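Long-range contact in walker-type atpase (Pyrococcus abyssi, PDB 2QEN), which probably binds ATP together with magnesium at a P-loop, though its cellular role is unknown: residues 74-85 and 103-113. The protein carries 1 engineered substitution. Numbering follows the deposited sequence.
Sequences REELIKELQSTI and FLTLEPRKLSL
Q82 and R74, side chains of helix 74-84, reach across to backbone carbonyls of the segment 103-113, a loop that leads into helix 113-127, a worked example of how a helix in a P-loop ATPase domain fixes an irregular connection by bonding its main chain. The amide nitrogen NE2 of Q82 donates two bonds, to F103 O at 2.9 Å and to L106 O at 2.7 Å. Both acceptors lie in the plane of the amide, so each N-H has its own carbonyl and the group is held against rotation. Cutting Q82 back to an alanine is likely to leave the carbonyls of F103 and L106 without this common donor and to open a gap beside P108, whose CG sits 3.2 Å from Q82 OE1. The carbon part of Q82 slides past F103, its CG meeting the ring edge at CE1, with amide and ring nearly parallel, 12° apart.

At the other end of the helix R74, its CG anti to the backbone N (chi1 -174°) and its chain bent at chi3, sends NH2 to R109 O at 3.0 Å, while NH1 makes a weak bond to P108 O. Between these polar ends I78 packs its CG2 against L111 CD1, and L113 CD2 lies against both I78 CG1 and L77 CD1. The next shell comes from helix 113-127: E119 accepts from F103 N, and V116 touches the F103 ring. On the outer side, a water donates to E75 OE2 (3.0 Å) and accepts from R109 N (3.2 Å).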
loop_
_atom_site.group_PDB
_atom_site.type_symbol
_atom_site.label_atom_id
_atom_site.label_comp_id
_atom_site.label_asym_id
_atom_site.label_seq_id
_atom_site.Cartn_x
_atom_site.Cartn_y
_atom_site.Cartn_z
ATOM N N ARG A 74 -2.501 -16.335 -15.037
ATOM C CA ARG A 74 -3.882 -16.680 -14.693
ATOM C C ARG A 74 -3.963 -17.813 -13.661
ATOM O O ARG A 74 -4.653 -17.691 -12.650
ATOM C CB ARG A 74 -4.646 -17.065 -15.966
ATOM C CG ARG A 74 -6.153 -17.316 -15.785
ATOM C CD ARG A 74 -6.812 -17.870 -17.069
ATOM N NE ARG A 74 -6.120 -19.039 -17.627
ATOM C CZ ARG A 74 -6.351 -20.307 -17.275
ATOM N NH1 ARG A 74 -7.253 -20.601 -16.345
ATOM N NH2 ARG A 74 -5.673 -21.292 -17.851
ATOM N N GLU A 75 -3.244 -18.900 -13.907
ATOM C CA GLU A 75 -3.250 -20.045 -13.001
ATOM C C GLU A 75 -2.806 -19.691 -11.576
ATOM O O GLU A 75 -3.417 -20.138 -10.607
ATOM C CB GLU A 75 -2.398 -21.178 -13.566
ATOM C CG GLU A 75 -2.334 -22.392 -12.666
ATOM C CD GLU A 75 -1.714 -23.595 -13.337
ATOM O OE1 GLU A 75 -1.571 -23.580 -14.582
ATOM O OE2 GLU A 75 -1.376 -24.562 -12.618
ATOM N N GLU A 76 -1.750 -18.891 -11.459
ATOM C CA GLU A 76 -1.223 -18.464 -10.162
ATOM C C GLU A 76 -2.195 -17.567 -9.398
ATOM O O GLU A 76 -2.395 -17.745 -8.194
ATOM C CB GLU A 76 0.117 -17.747 -10.352
ATOM C CG GLU A 76 1.308 -18.685 -10.541
ATOM C CD GLU A 76 2.496 -18.022 -11.221
ATOM O OE1 GLU A 76 2.411 -16.818 -11.539
ATOM O OE2 GLU A 76 3.520 -18.713 -11.443
ATOM N N LEU A 77 -2.775 -16.597 -10.102
ATOM C CA LEU A 77 -3.762 -15.706 -9.531
ATOM C C LEU A 77 -4.947 -16.521 -9.034
ATOM O O LEU A 77 -5.404 -16.338 -7.909
ATOM C CB LEU A 77 -4.242 -14.693 -10.581
ATOM C CG LEU A 77 -4.689 -13.276 -10.163
ATOM C CD1 LEU A 77 -5.765 -12.753 -11.094
ATOM C CD2 LEU A 77 -5.145 -13.125 -8.715
ATOM N N ILE A 78 -5.445 -17.421 -9.874
ATOM C CA ILE A 78 -6.603 -18.245 -9.498
ATOM C C ILE A 78 -6.290 -19.147 -8.283
ATOM O O ILE A 78 -7.097 -19.230 -7.346
ATOM C CB ILE A 78 -7.215 -18.995 -10.710
ATOM C CG1 ILE A 78 -7.741 -17.954 -11.717
ATOM C CG2 ILE A 78 -8.338 -19.927 -10.257
ATOM C CD1 ILE A 78 -8.379 -18.507 -12.942
ATOM N N LYS A 79 -5.110 -19.761 -8.288
ATOM C CA LYS A 79 -4.655 -20.579 -7.158
ATOM C C LYS A 79 -4.609 -19.765 -5.846
ATOM O O LYS A 79 -4.946 -20.290 -4.778
ATOM C CB LYS A 79 -3.287 -21.232 -7.456
ATOM C CG LYS A 79 -2.872 -22.332 -6.468
ATOM C CD LYS A 79 -1.485 -22.923 -6.794
ATOM C CE LYS A 79 -0.922 -23.734 -5.616
ATOM N NZ LYS A 79 0.429 -24.349 -5.887
ATOM N N GLU A 80 -4.197 -18.495 -5.944
ATOM C CA GLU A 80 -4.180 -17.555 -4.796
ATOM C C GLU A 80 -5.586 -17.151 -4.301
ATOM O O GLU A 80 -5.820 -17.070 -3.102
ATOM C CB GLU A 80 -3.318 -16.316 -5.100
ATOM C CG GLU A 80 -3.109 -15.357 -3.923
ATOM C CD GLU A 80 -2.233 -15.922 -2.798
ATOM O OE1 GLU A 80 -1.378 -16.809 -3.057
ATOM O OE2 GLU A 80 -2.388 -15.454 -1.643
ATOM N N LEU A 81 -6.511 -16.893 -5.216
ATOM C CA LEU A 81 -7.928 -16.725 -4.849
ATOM C C LEU A 81 -8.477 -17.945 -4.101
ATOM O O LEU A 81 -9.171 -17.798 -3.092
ATOM C CB LEU A 81 -8.784 -16.464 -6.082
ATOM C CG LEU A 81 -8.729 -15.078 -6.723
ATOM C CD1 LEU A 81 -9.064 -15.148 -8.214
ATOM C CD2 LEU A 81 -9.679 -14.134 -6.008
ATOM N N GLN A 82 -8.153 -19.136 -4.604
ATOM C CA GLN A 82 -8.561 -20.390 -3.983
ATOM C C GLN A 82 -8.024 -20.552 -2.564
ATOM O O GLN A 82 -8.782 -20.885 -1.648
ATOM C CB GLN A 82 -8.117 -21.582 -4.835
ATOM C CG GLN A 82 -8.950 -21.806 -6.097
ATOM C CD GLN A 82 -8.389 -22.916 -6.968
ATOM O OE1 GLN A 82 -7.176 -23.048 -7.130
ATOM N NE2 GLN A 82 -9.273 -23.723 -7.529
ATOM N N SER A 83 -6.724 -20.314 -2.381
ATOM C CA SER A 83 -6.092 -20.532 -1.080
ATOM C C SER A 83 -6.439 -19.445 -0.060
ATOM O O SER A 83 -6.423 -19.697 1.135
ATOM C CB SER A 83 -4.573 -20.701 -1.212
ATOM O OG SER A 83 -3.952 -19.499 -1.637
ATOM N N THR A 84 -6.766 -18.249 -0.532
ATOM C CA THR A 84 -7.098 -17.145 0.367
ATOM C C THR A 84 -8.490 -17.297 0.988
ATOM O O THR A 84 -8.715 -16.891 2.127
ATOM C CB THR A 84 -6.946 -15.763 -0.322
ATOM O OG1 THR A 84 -5.610 -15.634 -0.826
ATOM C CG2 THR A 84 -7.163 -14.647 0.669
ATOM N N ILE A 85 -9.415 -17.874 0.234
ATOM C CA ILE A 85 -10.762 -18.124 0.744
ATOM C C ILE A 85 -10.887 -19.484 1.426
ATOM O O ILE A 85 -11.950 -19.822 1.937
ATOM C CB ILE A 85 -11.858 -17.928 -0.356
ATOM C CG1 ILE A 85 -13.221 -17.592 0.271
ATOM C CG2 ILE A 85 -11.926 -19.118 -1.298
ATOM C CD1 ILE A 85 -14.200 -16.950 -0.710
ATOM N N PHE A 103 -15.764 -23.448 -7.618
ATOM C CA PHE A 103 -14.428 -23.246 -8.178
ATOM C C PHE A 103 -13.295 -23.790 -7.294
ATOM O O PHE A 103 -12.174 -23.972 -7.755
ATOM C CB PHE A 103 -14.202 -21.788 -8.646
ATOM C CG PHE A 103 -13.800 -20.831 -7.551
ATOM C CD1 PHE A 103 -12.456 -20.657 -7.214
ATOM C CD2 PHE A 103 -14.761 -20.092 -6.871
ATOM C CE1 PHE A 103 -12.070 -19.766 -6.198
ATOM C CE2 PHE A 103 -14.392 -19.196 -5.857
ATOM C CZ PHE A 103 -13.040 -19.038 -5.519
ATOM N N LEU A 104 -13.612 -24.082 -6.038
ATOM C CA LEU A 104 -12.627 -24.608 -5.092
ATOM C C LEU A 104 -12.263 -26.067 -5.343
ATOM O O LEU A 104 -11.170 -26.498 -4.974
ATOM C CB LEU A 104 -13.101 -24.435 -3.645
ATOM C CG LEU A 104 -13.276 -23.011 -3.119
ATOM C CD1 LEU A 104 -13.638 -23.079 -1.644
ATOM C CD2 LEU A 104 -12.015 -22.181 -3.326
ATOM N N THR A 105 -13.180 -26.812 -5.967
ATOM C CA THR A 105 -12.944 -28.206 -6.347
ATOM C C THR A 105 -12.110 -28.291 -7.623
ATOM O O THR A 105 -11.518 -29.353 -7.911
ATOM C CB THR A 105 -14.270 -28.966 -6.611
ATOM O OG1 THR A 105 -15.250 -28.603 -5.636
ATOM C CG2 THR A 105 -14.051 -30.472 -6.549
ATOM N N LEU A 106 -12.074 -27.174 -8.386
ATOM C CA LEU A 106 -11.531 -27.191 -9.758
ATOM C C LEU A 106 -10.064 -26.777 -9.808
ATOM O O LEU A 106 -9.632 -25.894 -9.052
ATOM C CB LEU A 106 -12.388 -26.295 -10.713
ATOM C CG LEU A 106 -13.910 -26.698 -10.817
ATOM C CD1 LEU A 106 -14.640 -26.016 -12.042
ATOM C CD2 LEU A 106 -14.063 -28.249 -10.930
ATOM N N GLU A 107 -9.309 -27.418 -10.702
ATOM C CA GLU A 107 -7.900 -27.076 -10.939
ATOM C C GLU A 107 -7.792 -25.710 -11.609
ATOM O O GLU A 107 -8.532 -25.429 -12.551
ATOM C CB GLU A 107 -7.184 -28.164 -11.769
ATOM C CG GLU A 107 -7.988 -28.717 -12.942
ATOM C CD GLU A 107 -7.314 -29.898 -13.637
ATOM O OE1 GLU A 107 -6.073 -29.866 -13.809
ATOM O OE2 GLU A 107 -8.027 -30.856 -14.028
ATOM N N PRO A 108 -6.889 -24.844 -11.104
ATOM C CA PRO A 108 -6.707 -23.474 -11.619
ATOM C C PRO A 108 -6.508 -23.392 -13.136
ATOM O O PRO A 108 -6.961 -22.425 -13.759
ATOM C CB PRO A 108 -5.455 -22.987 -10.888
ATOM C CG PRO A 108 -5.399 -23.797 -9.656
ATOM C CD PRO A 108 -5.993 -25.125 -9.965
ATOM N N ARG A 109 -5.839 -24.400 -13.705
ATOM C CA ARG A 109 -5.628 -24.545 -15.159
ATOM C C ARG A 109 -6.906 -24.428 -15.988
ATOM O O ARG A 109 -6.873 -23.947 -17.121
ATOM C CB ARG A 109 -4.988 -25.904 -15.472
ATOM C CG ARG A 109 -3.478 -25.953 -15.353
ATOM C CD ARG A 109 -2.915 -27.286 -15.844
ATOM N NE ARG A 109 -1.450 -27.288 -15.838
ATOM C CZ ARG A 109 -0.689 -28.345 -16.110
ATOM N NH1 ARG A 109 -1.239 -29.513 -16.420
ATOM N NH2 ARG A 109 0.634 -28.232 -16.076
ATOM N N LYS A 110 -8.022 -24.885 -15.423
ATOM C CA LYS A 110 -9.275 -25.010 -16.167
ATOM C C LYS A 110 -10.390 -24.036 -15.728
ATOM O O LYS A 110 -11.563 -24.229 -16.072
ATOM C CB LYS A 110 -9.742 -26.466 -16.123
ATOM C CG LYS A 110 -8.734 -27.427 -16.773
ATOM C CD LYS A 110 -9.236 -28.864 -16.836
ATOM C CE LYS A 110 -8.240 -29.782 -17.559
ATOM N NZ LYS A 110 -6.870 -29.798 -16.949
ATOM N N LEU A 111 -10.019 -22.988 -14.991
ATOM C CA LEU A 111 -10.974 -21.964 -14.538
ATOM C C LEU A 111 -10.721 -20.615 -15.215
ATOM O O LEU A 111 -9.574 -20.246 -15.458
ATOM C CB LEU A 111 -10.899 -21.774 -13.008
ATOM C CG LEU A 111 -11.589 -22.764 -12.060
ATOM C CD1 LEU A 111 -11.070 -22.623 -10.635
ATOM C CD2 LEU A 111 -13.105 -22.606 -12.098
ATOM N N SER A 112 -11.791 -19.882 -15.514
ATOM C CA SER A 112 -11.669 -18.491 -15.944
ATOM C C SER A 112 -11.872 -17.538 -14.761
ATOM O O SER A 112 -12.529 -17.879 -13.771
ATOM C CB SER A 112 -12.651 -18.165 -17.076
ATOM O OG SER A 112 -13.951 -17.888 -16.599
ATOM N N LEU A 113 -11.301 -16.342 -14.870
ATOM C CA LEU A 113 -11.471 -15.316 -13.859
ATOM C C LEU A 113 -12.931 -14.914 -13.677
ATOM O O LEU A 113 -13.385 -14.690 -12.561
ATOM C CB LEU A 113 -10.630 -14.088 -14.212
ATOM C CG LEU A 113 -9.108 -14.206 -14.116
ATOM C CD1 LEU A 113 -8.518 -12.953 -14.711
ATOM C CD2 LEU A 113 -8.650 -14.386 -12.662
HETATM O O HOH W 1 -3.834 -26.217 -12.012
#